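PDB 3PRL: NADP-dependent glyceraldehyde-3-phosphate dehydrogenase from Bacillus halodurans, which probably oxidises glyceraldehyde 3-phosphate to 3-phosphoglycerate with NADP+ and without phosphorylation, as a member of the aldehyde dehydrogenase family. Local coordinates for residues N13-N17 with G18-E22; D60-K63 with I64-R68; E72-D75 with L76-W80; G92-I95 with M96-A100; K101-K104 with S105-E109. All coordinates share one frame; numbering follows the deposited sequence.

In the fold
Taken from the N terminus, the five contacts follow in series; none nests in or crosses another, and only contact 1 closes a loop, a tight hairpin; the others join successive turns of a helix. Contact 1 is the turn of the hairpin formed by strands 10-16 and 19-21. Contact 2 lies near the C-terminal end of helix 48-65, and contact 3 is a turn of the next helix, 70-86. These two touch: Arg73 NH1 bonds Lys66 O, and Trp65 packs on Arg73 and Leu76. Contact 4 finishes helix 88-98 and contact 5 begins helix 103-124; their centres are about 8 Å apart, with Ala106 against Gly92 and Met96. This second pair approaches residues of the NADP site.

Contact 1 of 5, residues N13-N17 with G18-E22; sequences NILRN and GEWVE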
loop_
_atom_site.group_PDB
_atom_site.type_symbol
_atom_site.label_atom_id
_atom_site.label_comp_id
_atom_site.label_asym_id
_atom_site.label_seq_id
_atom_site.Cartn_x
_atom_site.Cartn_y
_atom_site.Cartn_z
ATOM N N ASN D 13 -35.216 23.909 12.310
ATOM C CA ASN D 13 -34.835 24.625 11.110
ATOM C C ASN D 13 -33.748 23.865 10.321
ATOM O O ASN D 13 -33.118 22.924 10.843
ATOM C CB ASN D 13 -34.405 26.053 11.455
ATOM C CG ASN D 13 -35.590 27.049 11.483
ATOM O OD1 ASN D 13 -36.769 26.663 11.507
ATOM N ND2 ASN D 13 -35.261 28.341 11.481
ATOM N N ILE D 14 -33.564 24.255 9.060
ATOM C CA ILE D 14 -32.541 23.670 8.194
ATOM C C ILE D 14 -31.364 24.611 8.049
ATOM O O ILE D 14 -31.514 25.823 8.199
ATOM C CB ILE D 14 -33.089 23.275 6.774
ATOM C CG1 ILE D 14 -33.604 24.492 5.981
ATOM C CG2 ILE D 14 -34.163 22.192 6.887
ATOM C CD1 ILE D 14 -32.612 25.033 4.948
ATOM N N LEU D 15 -30.198 24.033 7.758
ATOM C CA LEU D 15 -28.980 24.785 7.535
ATOM C C LEU D 15 -28.743 25.031 6.057
ATOM O O LEU D 15 -28.657 24.089 5.261
ATOM C CB LEU D 15 -27.775 24.025 8.104
ATOM C CG LEU D 15 -26.390 24.675 8.004
ATOM C CD1 LEU D 15 -26.277 25.936 8.864
ATOM C CD2 LEU D 15 -25.340 23.665 8.419
ATOM N N ARG D 16 -28.641 26.306 5.715
ATOM C CA ARG D 16 -28.141 26.752 4.429
ATOM C C ARG D 16 -27.136 27.888 4.656
ATOM O O ARG D 16 -27.424 28.832 5.395
ATOM C CB ARG D 16 -29.283 27.235 3.538
ATOM C CG ARG D 16 -28.821 27.605 2.130
ATOM C CD ARG D 16 -29.937 28.146 1.244
ATOM N NE ARG D 16 -30.554 29.338 1.825
ATOM C CZ ARG D 16 -31.785 29.385 2.314
ATOM N NH1 ARG D 16 -32.243 30.520 2.831
ATOM N NH2 ARG D 16 -32.560 28.306 2.282
ATOM N N ASN D 17 -25.958 27.775 4.041
ATOM C CA ASN D 17 -24.932 28.833 4.048
ATOM C C ASN D 17 -24.546 29.392 5.431
ATOM O O ASN D 17 -24.276 30.585 5.581
ATOM C CB ASN D 17 -25.339 29.966 3.090
ATOM C CG ASN D 17 -25.507 29.487 1.652
ATOM O OD1 ASN D 17 -24.912 28.491 1.240
ATOM N ND2 ASN D 17 -26.310 30.206 0.878
ATOM N N GLY D 18 -24.527 28.522 6.437
ATOM C CA GLY D 18 -24.109 28.908 7.789
ATOM C C GLY D 18 -25.234 29.341 8.711
ATOM O O GLY D 18 -25.105 29.256 9.939
ATOM N N GLU D 19 -26.339 29.799 8.124
ATOM C CA GLU D 19 -27.499 30.238 8.905
ATOM C C GLU D 19 -28.619 29.208 8.971
ATOM O O GLU D 19 -29.057 28.677 7.944
ATOM C CB GLU D 19 -28.046 31.602 8.440
ATOM C CG GLU D 19 -27.660 32.054 7.027
ATOM C CD GLU D 19 -28.049 33.507 6.761
ATOM O OE1 GLU D 19 -29.238 33.765 6.454
ATOM O OE2 GLU D 19 -27.169 34.392 6.856
ATOM N N TRP D 20 -29.066 28.931 10.193
ATOM C CA TRP D 20 -30.222 28.079 10.424
ATOM C C TRP D 20 -31.478 28.838 10.029
ATOM O O TRP D 20 -31.902 29.773 10.726
ATOM C CB TRP D 20 -30.271 27.634 11.884
ATOM C CG TRP D 20 -29.146 26.697 12.206
ATOM C CD1 TRP D 20 -27.941 27.016 12.768
ATOM C CD2 TRP D 20 -29.104 25.290 11.937
ATOM N NE1 TRP D 20 -27.162 25.890 12.885
ATOM C CE2 TRP D 20 -27.850 24.820 12.380
ATOM C CE3 TRP D 20 -30.012 24.380 11.381
ATOM C CZ2 TRP D 20 -27.477 23.477 12.281
ATOM C CZ3 TRP D 20 -29.636 23.042 11.284
ATOM C CH2 TRP D 20 -28.381 22.608 11.734
ATOM N N VAL D 21 -32.052 28.445 8.895
ATOM C CA VAL D 21 -33.173 29.167 8.298
ATOM C C VAL D 21 -34.410 28.286 8.184
ATOM O O VAL D 21 -34.372 27.100 8.503
ATOM C CB VAL D 21 -32.813 29.787 6.897
ATOM C CG1 VAL D 21 -31.703 30.824 7.025
ATOM C CG2 VAL D 21 -32.420 28.709 5.886
ATOM N N GLU D 22 -35.499 28.887 7.722
ATOM C CA GLU D 22 -36.748 28.186 7.513
ATOM C C GLU D 22 -37.161 28.333 6.055
ATOM O O GLU D 22 -36.629 29.183 5.332
ATOM C CB GLU D 22 -37.836 28.760 8.435
ATOM C CG GLU D 22 -38.827 27.726 8.937
ATOM C CD GLU D 22 -40.192 28.311 9.260
ATOM O OE1 GLU D 22 -40.263 29.432 9.815
ATOM O OE2 GLU D 22 -41.202 27.637 8.957
#
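The indole of Trp20 has Leu15 CB over a face of its six-membered ring, a CH-pi contact 3.9 Å from the centroid and only 12° off the normal. Leu15 CD1 extends the overlap, 4.0 Å from Trp20 CE2, because CG is anti to the backbone N (chi1 -178°). At the edge of the ring the carbonyl Asn13 O lies 3.5 Å from Trp20 CE3; this oxygen is buried and finds no hydrogen-bond partner. The second flat group, the guanidinium of Arg16, takes Val21 CG2 over one face, 3.6 Å from Arg16 NH1, its chain folded back by the bend at chi3. Beside that pair, and also on the Arg16 and Val21 side of the strands, Ile14 CD1 touches Val21 CG2 at 3.8 Å. The backbones are joined by two pairs of bonds: Val21 N to Ile14 O (2.8 Å), returned by Ile14 N to Val21 O, and the longer Arg16 N to Glu19 O (3.3 Å), returned by Glu19 N to Arg16 O. Trp20 and Leu15 go on to pack against Val199 of helix 192-204, in the coenzyme-binding domain. Asn17 and Gly18 both have positive phi. Residues Arg16 to Glu19 thus form a type I' turn, the tight two-residue connection typical of a beta hairpin, here with strand 19-21 on the rim of the N-terminal four-stranded sheet.

Contact 2 of 5, residues D60-K63 with I64-R68; sequences DAQK and IWKIR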
loop_
_atom_site.group_PDB
_atom_site.type_symbol
_atom_site.label_atom_id
_atom_site.label_comp_id
_atom_site.label_asym_id
_atom_site.label_seq_id
_atom_site.Cartn_x
_atom_site.Cartn_y
_atom_site.Cartn_z
ATOM N N ASP D 60 -19.720 26.836 -3.935
ATOM C CA ASP D 60 -18.857 27.993 -3.715
ATOM C C ASP D 60 -17.956 27.772 -2.517
ATOM O O ASP D 60 -16.785 28.136 -2.545
ATOM C CB ASP D 60 -19.674 29.273 -3.549
ATOM C CG ASP D 60 -20.401 29.675 -4.826
ATOM O OD1 ASP D 60 -20.080 29.148 -5.914
ATOM O OD2 ASP D 60 -21.301 30.526 -4.732
ATOM N N ALA D 61 -18.498 27.167 -1.466
ATOM C CA ALA D 61 -17.703 26.846 -0.284
ATOM C C ALA D 61 -16.724 25.685 -0.528
ATOM O O ALA D 61 -15.692 25.597 0.128
ATOM C CB ALA D 61 -18.606 26.555 0.889
ATOM N N GLN D 62 -17.063 24.801 -1.464
ATOM C CA GLN D 62 -16.158 23.722 -1.922
ATOM C C GLN D 62 -14.766 24.235 -2.303
ATOM O O GLN D 62 -13.757 23.584 -2.022
ATOM C CB GLN D 62 -16.802 22.953 -3.097
ATOM C CG GLN D 62 -15.840 22.327 -4.147
ATOM C CD GLN D 62 -15.267 20.987 -3.718
ATOM O OE1 GLN D 62 -14.213 20.568 -4.196
ATOM N NE2 GLN D 62 -15.957 20.311 -2.806
ATOM N N LYS D 63 -14.713 25.407 -2.930
ATOM C CA LYS D 63 -13.439 25.947 -3.420
ATOM C C LYS D 63 -12.593 26.573 -2.292
ATOM O O LYS D 63 -11.364 26.661 -2.405
ATOM C CB LYS D 63 -13.675 26.931 -4.579
ATOM C CG LYS D 63 -14.762 26.477 -5.568
ATOM C CD LYS D 63 -14.764 27.277 -6.862
ATOM C CE LYS D 63 -16.127 27.229 -7.558
ATOM N NZ LYS D 63 -17.105 28.221 -6.978
ATOM N N ILE D 64 -13.244 26.981 -1.203
ATOM C CA ILE D 64 -12.520 27.491 -0.023
ATOM C C ILE D 64 -12.100 26.317 0.881
ATOM O O ILE D 64 -10.930 26.176 1.237
ATOM C CB ILE D 64 -13.349 28.582 0.745
ATOM C CG1 ILE D 64 -13.392 29.888 -0.071
ATOM C CG2 ILE D 64 -12.796 28.829 2.170
ATOM C CD1 ILE D 64 -14.695 30.669 0.030
ATOM N N TRP D 65 -13.063 25.465 1.210
ATOM C CA TRP D 65 -12.829 24.286 2.039
ATOM C C TRP D 65 -11.722 23.347 1.520
ATOM O O TRP D 65 -10.833 22.946 2.289
ATOM C CB TRP D 65 -14.138 23.517 2.182
ATOM C CG TRP D 65 -14.061 22.306 3.023
ATOM C CD1 TRP D 65 -14.258 21.012 2.619
ATOM C CD2 TRP D 65 -13.782 22.257 4.425
ATOM N NE1 TRP D 65 -14.115 20.158 3.687
ATOM C CE2 TRP D 65 -13.826 20.897 4.810
ATOM C CE3 TRP D 65 -13.490 23.228 5.391
ATOM C CZ2 TRP D 65 -13.577 20.483 6.122
ATOM C CZ3 TRP D 65 -13.258 22.818 6.703
ATOM C CH2 TRP D 65 -13.302 21.463 7.057
ATOM N N LYS D 66 -11.779 23.012 0.229
ATOM C CA LYS D 66 -10.891 21.998 -0.364
ATOM C C LYS D 66 -9.416 22.352 -0.280
ATOM O O LYS D 66 -8.556 21.464 -0.311
ATOM C CB LYS D 66 -11.243 21.724 -1.832
ATOM C CG LYS D 66 -10.695 22.746 -2.809
ATOM C CD LYS D 66 -10.919 22.331 -4.245
ATOM C CE LYS D 66 -10.512 23.448 -5.201
ATOM N NZ LYS D 66 -10.724 23.053 -6.638
ATOM N N ILE D 67 -9.131 23.650 -0.195
ATOM C CA ILE D 67 -7.764 24.105 -0.145
ATOM C C ILE D 67 -7.287 24.297 1.295
ATOM O O ILE D 67 -6.136 24.664 1.516
ATOM C CB ILE D 67 -7.519 25.366 -1.030
ATOM C CG1 ILE D 67 -8.504 26.492 -0.688
ATOM C CG2 ILE D 67 -7.592 24.986 -2.515
ATOM C CD1 ILE D 67 -8.019 27.892 -1.066
ATOM N N ARG D 68 -8.152 24.027 2.271
ATOM C CA ARG D 68 -7.716 24.054 3.672
ATOM C C ARG D 68 -6.731 22.921 3.972
ATOM O O ARG D 68 -6.955 21.776 3.556
ATOM C CB ARG D 68 -8.894 23.960 4.639
ATOM C CG ARG D 68 -9.959 25.027 4.443
ATOM C CD ARG D 68 -9.564 26.341 5.082
ATOM N NE ARG D 68 -9.606 26.286 6.543
ATOM C CZ ARG D 68 -10.725 26.255 7.263
ATOM N NH1 ARG D 68 -11.906 26.258 6.662
ATOM N NH2 ARG D 68 -10.659 26.221 8.591
HETATM O O HOH W 1 -13.362 22.560 -6.837
#
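Gln62 and Lys66 meet one turn apart near the C-terminal end of helix 48-65, in a local i to i+4 contact with a type I turn from Trp65 to Arg68. The helical bonding is carried by Trp65 N, which points almost straight at Ala61 O (2.8 Å, 168° at the hydrogen), and by Lys66 N on Gln62 O (3.1 Å). The second donor arrives from above the carbonyl plane. Arg68 N then bonds Trp65 O inside the turn. Trp65 turns its indole away from the preceding turn toward Pro208 and Ile211, and its NE1 bonds Leu177 O, tying this turn to helix 167-178. On the solvent side Lys63 curls back along the helix, bent at chi4, to make a salt bridge with Asp60 OD1, 3.3 Å from NZ. The methylenes of Lys66 run past the Gln62 carbonyl and amide, with CG at 3.3 Å from Gln62 O; CG stands between the backbone N and the carbonyl carbon (chi1 80°), and the extended chain beyond it crosses the Gln62 side chain. Both side chains also touch Pro152. A water joins their ends, accepting from Lys66 NZ at 2.7 Å and donating weakly to Gln62 OE1 at 3.4 Å.

Contact 3 of 5, residues E72-D75 with L76-W80; sequences ERVD and LLYAW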
loop_
_atom_site.group_PDB
_atom_site.type_symbol
_atom_site.label_atom_id
_atom_site.label_comp_id
_atom_site.label_asym_id
_atom_site.label_seq_id
_atom_site.Cartn_x
_atom_site.Cartn_y
_atom_site.Cartn_z
ATOM N N GLU D 72 -6.600 20.753 9.145
ATOM C CA GLU D 72 -7.721 21.631 9.505
ATOM C C GLU D 72 -9.069 20.977 9.198
ATOM O O GLU D 72 -10.061 21.230 9.894
ATOM C CB GLU D 72 -7.624 22.994 8.802
ATOM C CG GLU D 72 -6.484 23.907 9.310
ATOM C CD GLU D 72 -6.473 25.286 8.642
ATOM O OE1 GLU D 72 -7.553 25.777 8.236
ATOM O OE2 GLU D 72 -5.376 25.889 8.534
ATOM N N ARG D 73 -9.110 20.142 8.162
ATOM C CA ARG D 73 -10.334 19.402 7.872
ATOM C C ARG D 73 -10.591 18.313 8.920
ATOM O O ARG D 73 -11.744 18.099 9.307
ATOM C CB ARG D 73 -10.330 18.863 6.447
ATOM C CG ARG D 73 -10.345 19.976 5.390
ATOM C CD ARG D 73 -10.740 19.466 4.006
ATOM N NE ARG D 73 -9.737 18.562 3.448
ATOM C CZ ARG D 73 -8.968 18.820 2.395
ATOM N NH1 ARG D 73 -9.082 19.962 1.732
ATOM N NH2 ARG D 73 -8.086 17.917 1.999
ATOM N N VAL D 74 -9.531 17.659 9.416
ATOM C CA VAL D 74 -9.706 16.631 10.465
ATOM C C VAL D 74 -10.044 17.186 11.858
ATOM O O VAL D 74 -10.727 16.515 12.636
ATOM C CB VAL D 74 -8.501 15.641 10.596
ATOM C CG1 VAL D 74 -7.957 15.268 9.233
ATOM C CG2 VAL D 74 -7.417 16.216 11.483
ATOM N N ASP D 75 -9.553 18.386 12.178
ATOM C CA ASP D 75 -9.801 18.979 13.488
ATOM C C ASP D 75 -11.297 19.257 13.653
ATOM O O ASP D 75 -11.831 19.117 14.746
ATOM C CB ASP D 75 -9.003 20.269 13.696
ATOM C CG ASP D 75 -7.485 20.042 13.717
ATOM O OD1 ASP D 75 -7.005 19.099 14.400
ATOM O OD2 ASP D 75 -6.773 20.834 13.053
ATOM N N LEU D 76 -11.953 19.655 12.559
ATOM C CA LEU D 76 -13.408 19.868 12.548
ATOM C C LEU D 76 -14.156 18.573 12.842
ATOM O O LEU D 76 -15.179 18.580 13.528
ATOM C CB LEU D 76 -13.887 20.479 11.222
ATOM C CG LEU D 76 -15.413 20.707 11.057
ATOM C CD1 LEU D 76 -15.993 21.645 12.136
ATOM C CD2 LEU D 76 -15.791 21.192 9.650
ATOM N N LEU D 77 -13.644 17.468 12.326
ATOM C CA LEU D 77 -14.269 16.176 12.554
ATOM C C LEU D 77 -14.147 15.785 14.016
ATOM O O LEU D 77 -15.151 15.472 14.632
ATOM C CB LEU D 77 -13.707 15.095 11.614
ATOM C CG LEU D 77 -14.466 14.877 10.300
ATOM C CD1 LEU D 77 -14.519 16.126 9.419
ATOM C CD2 LEU D 77 -13.882 13.685 9.514
ATOM N N TYR D 78 -12.918 15.829 14.546
ATOM C CA TYR D 78 -12.638 15.587 15.957
ATOM C C TYR D 78 -13.610 16.389 16.824
ATOM O O TYR D 78 -14.252 15.842 17.709
ATOM C CB TYR D 78 -11.195 15.992 16.322
ATOM C CG TYR D 78 -10.074 15.167 15.705
ATOM C CD1 TYR D 78 -10.295 13.877 15.245
ATOM C CD2 TYR D 78 -8.775 15.672 15.631
ATOM C CE1 TYR D 78 -9.272 13.119 14.696
ATOM C CE2 TYR D 78 -7.739 14.921 15.084
ATOM C CZ TYR D 78 -7.997 13.643 14.615
ATOM O OH TYR D 78 -6.981 12.885 14.070
ATOM N N ALA D 79 -13.712 17.695 16.544
ATOM C CA ALA D 79 -14.584 18.615 17.311
ATOM C C ALA D 79 -16.050 18.213 17.257
ATOM O O ALA D 79 -16.755 18.252 18.265
ATOM C CB ALA D 79 -14.424 20.055 16.824
ATOM N N TRP D 80 -16.493 17.807 16.070
ATOM C CA TRP D 80 -17.863 17.358 15.870
ATOM C C TRP D 80 -18.105 16.092 16.682
ATOM O O TRP D 80 -19.114 15.981 17.358
ATOM C CB TRP D 80 -18.090 17.117 14.377
ATOM C CG TRP D 80 -19.431 16.604 13.967
ATOM C CD1 TRP D 80 -20.627 16.772 14.612
ATOM C CD2 TRP D 80 -19.720 15.872 12.774
ATOM N NE1 TRP D 80 -21.633 16.176 13.898
ATOM C CE2 TRP D 80 -21.105 15.618 12.764
ATOM C CE3 TRP D 80 -18.938 15.419 11.704
ATOM C CZ2 TRP D 80 -21.728 14.913 11.731
ATOM C CZ3 TRP D 80 -19.549 14.716 10.688
ATOM C CH2 TRP D 80 -20.932 14.476 10.702
#
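Asp75, Val74 and Leu76 give up the most surface here, Asp75 and Val74 against the turn of helix 70-86 that follows, Leu76 against the one before. Val74 lies side by side with Tyr78, the two side chains pointing the same way, and its CG2 branch reaches Tyr78 CE2 at 3.8 Å. The tyrosine is modelled in two conformers, so its contacts hold for one of them. In that one the carbonyl Val74 O sits over a face of the ring, toward the rim and 3.4 Å from Tyr78 CG. The same oxygen takes the Tyr78 N-H at 3.0 Å in an almost straight bond (175°). Asp75 O accepts Ala79 N at the same length, 3.0 Å, but with the donor tilted further from the carbonyl plane. The Asp75 carboxylate crosses the tyrosine ring with planes 59° apart and makes only a loose approach, OD1 to Tyr78 CD2 4.0 Å. Leu76 rests its CB 3.7 Å from Arg73 O and sends its branches away to Leu202, Ala205 and Ala207. Leu77 CD1 comes closer still, 3.4 Å from the Arg73 O that in a regular alpha helix would take the Leu77 N-H and is here buried without a polar partner. The helix is thus held by backbone bonds and apolar contacts, while Arg73, Tyr78 and Trp80 spend their polar ends on Val178 O, Asp122 and Met198 O.

Contact 4 of 5, residues G92-I95 with M96-A100; sequences GELI and MHEVA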
loop_
_atom_site.group_PDB
_atom_site.type_symbol
_atom_site.label_atom_id
_atom_site.label_comp_id
_atom_site.label_asym_id
_atom_site.label_seq_id
_atom_site.Cartn_x
_atom_site.Cartn_y
_atom_site.Cartn_z
ATOM N N GLY D 92 -29.362 10.864 21.596
ATOM C CA GLY D 92 -29.845 9.497 21.812
ATOM C C GLY D 92 -31.340 9.418 22.094
ATOM O O GLY D 92 -32.039 8.645 21.451
ATOM N N GLU D 93 -31.829 10.230 23.034
ATOM C CA GLU D 93 -33.265 10.271 23.360
ATOM C C GLU D 93 -34.152 10.613 22.162
ATOM O O GLU D 93 -35.241 10.049 22.012
ATOM C CB GLU D 93 -33.573 11.199 24.559
ATOM C CG GLU D 93 -33.228 12.708 24.405
ATOM C CD GLU D 93 -34.279 13.546 23.650
ATOM O OE1 GLU D 93 -34.006 14.736 23.364
ATOM O OE2 GLU D 93 -35.371 13.027 23.339
ATOM N N LEU D 94 -33.690 11.543 21.321
ATOM C CA LEU D 94 -34.438 11.944 20.130
ATOM C C LEU D 94 -34.554 10.754 19.189
ATOM O O LEU D 94 -35.637 10.434 18.701
ATOM C CB LEU D 94 -33.777 13.136 19.428
ATOM C CG LEU D 94 -34.634 13.967 18.472
ATOM C CD1 LEU D 94 -35.680 14.781 19.207
ATOM C CD2 LEU D 94 -33.760 14.899 17.664
ATOM N N ILE D 95 -33.435 10.079 18.961
ATOM C CA ILE D 95 -33.451 8.850 18.165
ATOM C C ILE D 95 -34.458 7.806 18.687
ATOM O O ILE D 95 -35.294 7.333 17.918
ATOM C CB ILE D 95 -32.055 8.218 18.010
ATOM C CG1 ILE D 95 -31.088 9.205 17.348
ATOM C CG2 ILE D 95 -32.171 6.928 17.200
ATOM C CD1 ILE D 95 -29.613 8.774 17.412
ATOM N N MET D 96 -34.397 7.446 19.973
ATOM C CA MET D 96 -35.330 6.408 20.470
ATOM C C MET D 96 -36.800 6.758 20.214
ATOM O O MET D 96 -37.560 5.894 19.798
ATOM C CB MET D 96 -35.090 5.943 21.923
ATOM C CG MET D 96 -34.960 7.003 22.961
ATOM S SD MET D 96 -35.735 6.627 24.555
ATOM C CE MET D 96 -36.198 8.300 24.985
ATOM N N HIS D 97 -37.175 8.021 20.411
ATOM C CA HIS D 97 -38.553 8.446 20.143
ATOM C C HIS D 97 -38.870 8.429 18.641
ATOM O O HIS D 97 -39.842 7.796 18.225
ATOM C CB HIS D 97 -38.848 9.844 20.715
ATOM C CG HIS D 97 -39.048 9.878 22.200
ATOM N ND1 HIS D 97 -38.319 10.704 23.028
ATOM C CD2 HIS D 97 -39.902 9.201 23.004
ATOM C CE1 HIS D 97 -38.708 10.533 24.279
ATOM N NE2 HIS D 97 -39.666 9.624 24.293
ATOM N N GLU D 98 -38.035 9.119 17.854
ATOM C CA GLU D 98 -38.324 9.464 16.445
ATOM C C GLU D 98 -38.436 8.249 15.533
ATOM O O GLU D 98 -39.295 8.206 14.645
ATOM C CB GLU D 98 -37.244 10.415 15.887
ATOM C CG GLU D 98 -37.737 11.392 14.811
ATOM C CD GLU D 98 -36.609 12.106 14.061
ATOM O OE1 GLU D 98 -35.435 12.071 14.512
ATOM O OE2 GLU D 98 -36.888 12.710 12.995
ATOM N N VAL D 99 -37.530 7.290 15.732
ATOM C CA VAL D 99 -37.501 6.083 14.921
ATOM C C VAL D 99 -37.823 4.828 15.744
ATOM O O VAL D 99 -37.724 3.696 15.249
ATOM C CB VAL D 99 -36.197 5.989 14.081
ATOM C CG1 VAL D 99 -36.014 7.261 13.244
ATOM C CG2 VAL D 99 -34.966 5.750 14.966
ATOM N N ALA D 100 -38.253 5.044 16.996
ATOM C CA ALA D 100 -38.647 3.972 17.918
ATOM C C ALA D 100 -37.555 2.919 18.176
ATOM O O ALA D 100 -37.820 1.706 18.206
ATOM C CB ALA D 100 -39.965 3.326 17.463
#
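Four nearly straight backbone bonds tie Gly92-Ile95 to the following turn: Met96 N to Gly92 O, His97 N to Glu93 O, Glu98 N to Leu94 O (2.9 Å) and Val99 N to Ile95 O (3.1 Å, 171°). Glu98 gives its buried carboxylate to Ser194 OG and Leu193 N at the start of helix 192-204. Glu93 OE2 lies in the plane of the His97 ring at its edge, a loose 3.8 Å from ND1. Met96 folds back along the helix: CG, between the backbone N and the carbonyl carbon (chi1 50°), lies 3.2 Å from Glu93 O, and the bends at chi2 and chi3 carry CE over the rim of one face of the His97 ring. Ile95 and Val99 point the same way, their CG2 branches 3.8 Å apart, and Ile95 goes on to Val110 and Val166. Val99 is the first to leave helical angles and Ala100 has positive phi, so this is the C-terminal end of helix 88-98, with the Val99 side chain about 4 Å from that of NADP-binding Phe162.

Contact 5 of 5, residues K101-K104 with S105-E109; sequences KPKK and SAIGE
Lys101 and Glu109 form a salt bridge across the N terminus of helix 103-124, whose N-cap position is held by Pro102. Lys101 NZ reaches Glu109 OE1 at 3.2 Å from above the carboxylate plane, 53° out of it, and the two side chains cross at about a right angle. Both ions have further partners: the ammonium bonds Asn163 O and makes cation-pi contacts with Tyr164 and Tyr288, while Glu109 OE2 accepts Val166 N and Asn167 N, where helix 167-178 starts. The negative charge therefore sits among backbone N-H groups and a cation, which probably stabilises it, and the pair thereby bonds to residues 163-167, just after the NADP-binding Ser160 and Phe162. Backbone bonds start the helix: Ala106 N to Pro102 O at 3.0 Å, Ile107 N to Lys103 O at 3.2 Å and Gly108 N to Lys104 O at 2.9 Å. Apolar contacts come from the lysine methylenes. Lys101, with CG anti to the backbone N (chi1 176°), runs over Ala106, Lys101 CG to Ala106 CB 3.9 Å, before the bend at chi3 turns its end to Glu109. Ala106 in turn packs on Ile95 of helix 88-98. On another side of the helix Lys103 and Ile107 lie alongside each other, Lys103 CG 4.2 Å from Ile107 CD1, and that methyl group also rests 3.4 Å from Lys103 O.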
loop_
_atom_site.group_PDB
_atom_site.type_symbol
_atom_site.label_atom_id
_atom_site.label_comp_id
_atom_site.label_asym_id
_atom_site.label_seq_id
_atom_site.Cartn_x
_atom_site.Cartn_y
_atom_site.Cartn_z
ATOM N N LYS D 101 -36.331 3.392 18.385
ATOM C CA LYS D 101 -35.186 2.519 18.648
ATOM C C LYS D 101 -34.997 2.330 20.160
ATOM O O LYS D 101 -34.990 3.309 20.889
ATOM C CB LYS D 101 -33.934 3.138 18.026
ATOM C CG LYS D 101 -32.622 2.405 18.275
ATOM C CD LYS D 101 -31.530 2.917 17.345
ATOM C CE LYS D 101 -31.877 2.647 15.865
ATOM N NZ LYS D 101 -30.666 2.525 15.004
ATOM N N PRO D 102 -34.813 1.080 20.628
ATOM C CA PRO D 102 -34.564 0.836 22.058
ATOM C C PRO D 102 -33.548 1.833 22.668
ATOM O O PRO D 102 -32.513 2.099 22.065
ATOM C CB PRO D 102 -33.998 -0.588 22.086
ATOM C CG PRO D 102 -34.429 -1.221 20.804
ATOM C CD PRO D 102 -34.658 -0.137 19.805
ATOM N N LYS D 103 -33.860 2.365 23.853
ATOM C CA LYS D 103 -33.145 3.498 24.479
ATOM C C LYS D 103 -31.616 3.441 24.476
ATOM O O LYS D 103 -30.953 4.374 24.013
ATOM C CB LYS D 103 -33.629 3.685 25.924
ATOM C CG LYS D 103 -32.895 4.771 26.717
ATOM C CD LYS D 103 -33.214 4.651 28.199
ATOM C CE LYS D 103 -34.136 5.762 28.673
ATOM N NZ LYS D 103 -33.337 6.984 28.992
ATOM N N LYS D 104 -31.061 2.359 25.021
ATOM C CA LYS D 104 -29.613 2.250 25.160
ATOM C C LYS D 104 -28.949 2.067 23.790
ATOM O O LYS D 104 -27.828 2.538 23.566
ATOM C CB LYS D 104 -29.243 1.124 26.127
ATOM C CG LYS D 104 -29.651 1.410 27.582
ATOM C CD LYS D 104 -29.126 0.346 28.537
ATOM C CE LYS D 104 -27.728 0.688 29.023
ATOM N NZ LYS D 104 -27.786 1.720 30.093
ATOM N N SER D 105 -29.674 1.428 22.870
ATOM C CA SER D 105 -29.182 1.239 21.504
ATOM C C SER D 105 -29.145 2.541 20.700
ATOM O O SER D 105 -28.296 2.692 19.826
ATOM C CB SER D 105 -29.994 0.170 20.764
ATOM O OG SER D 105 -29.449 -0.047 19.463
ATOM N N ALA D 106 -30.063 3.464 20.996
ATOM C CA ALA D 106 -30.126 4.781 20.335
ATOM C C ALA D 106 -29.015 5.719 20.792
ATOM O O ALA D 106 -28.435 6.454 19.976
ATOM C CB ALA D 106 -31.469 5.424 20.542
ATOM N N ILE D 107 -28.714 5.685 22.090
ATOM C CA ILE D 107 -27.555 6.407 22.624
ATOM C C ILE D 107 -26.292 5.780 22.078
ATOM O O ILE D 107 -25.342 6.485 21.797
ATOM C CB ILE D 107 -27.476 6.367 24.175
ATOM C CG1 ILE D 107 -28.772 6.865 24.801
ATOM C CG2 ILE D 107 -26.283 7.190 24.670
ATOM C CD1 ILE D 107 -29.043 6.259 26.176
ATOM N N GLY D 108 -26.305 4.451 21.939
ATOM C CA GLY D 108 -25.196 3.664 21.406
ATOM C C GLY D 108 -24.881 4.062 19.975
ATOM O O GLY D 108 -23.720 4.053 19.563
ATOM N N GLU D 109 -25.926 4.429 19.234
ATOM C CA GLU D 109 -25.791 4.916 17.873
ATOM C C GLU D 109 -24.978 6.199 17.812
ATOM O O GLU D 109 -24.123 6.335 16.941
ATOM C CB GLU D 109 -27.158 5.148 17.225
ATOM C CG GLU D 109 -27.047 5.819 15.856
ATOM C CD GLU D 109 -28.331 5.821 15.060
ATOM O OE1 GLU D 109 -29.383 5.370 15.579
ATOM O OE2 GLU D 109 -28.273 6.289 13.911
#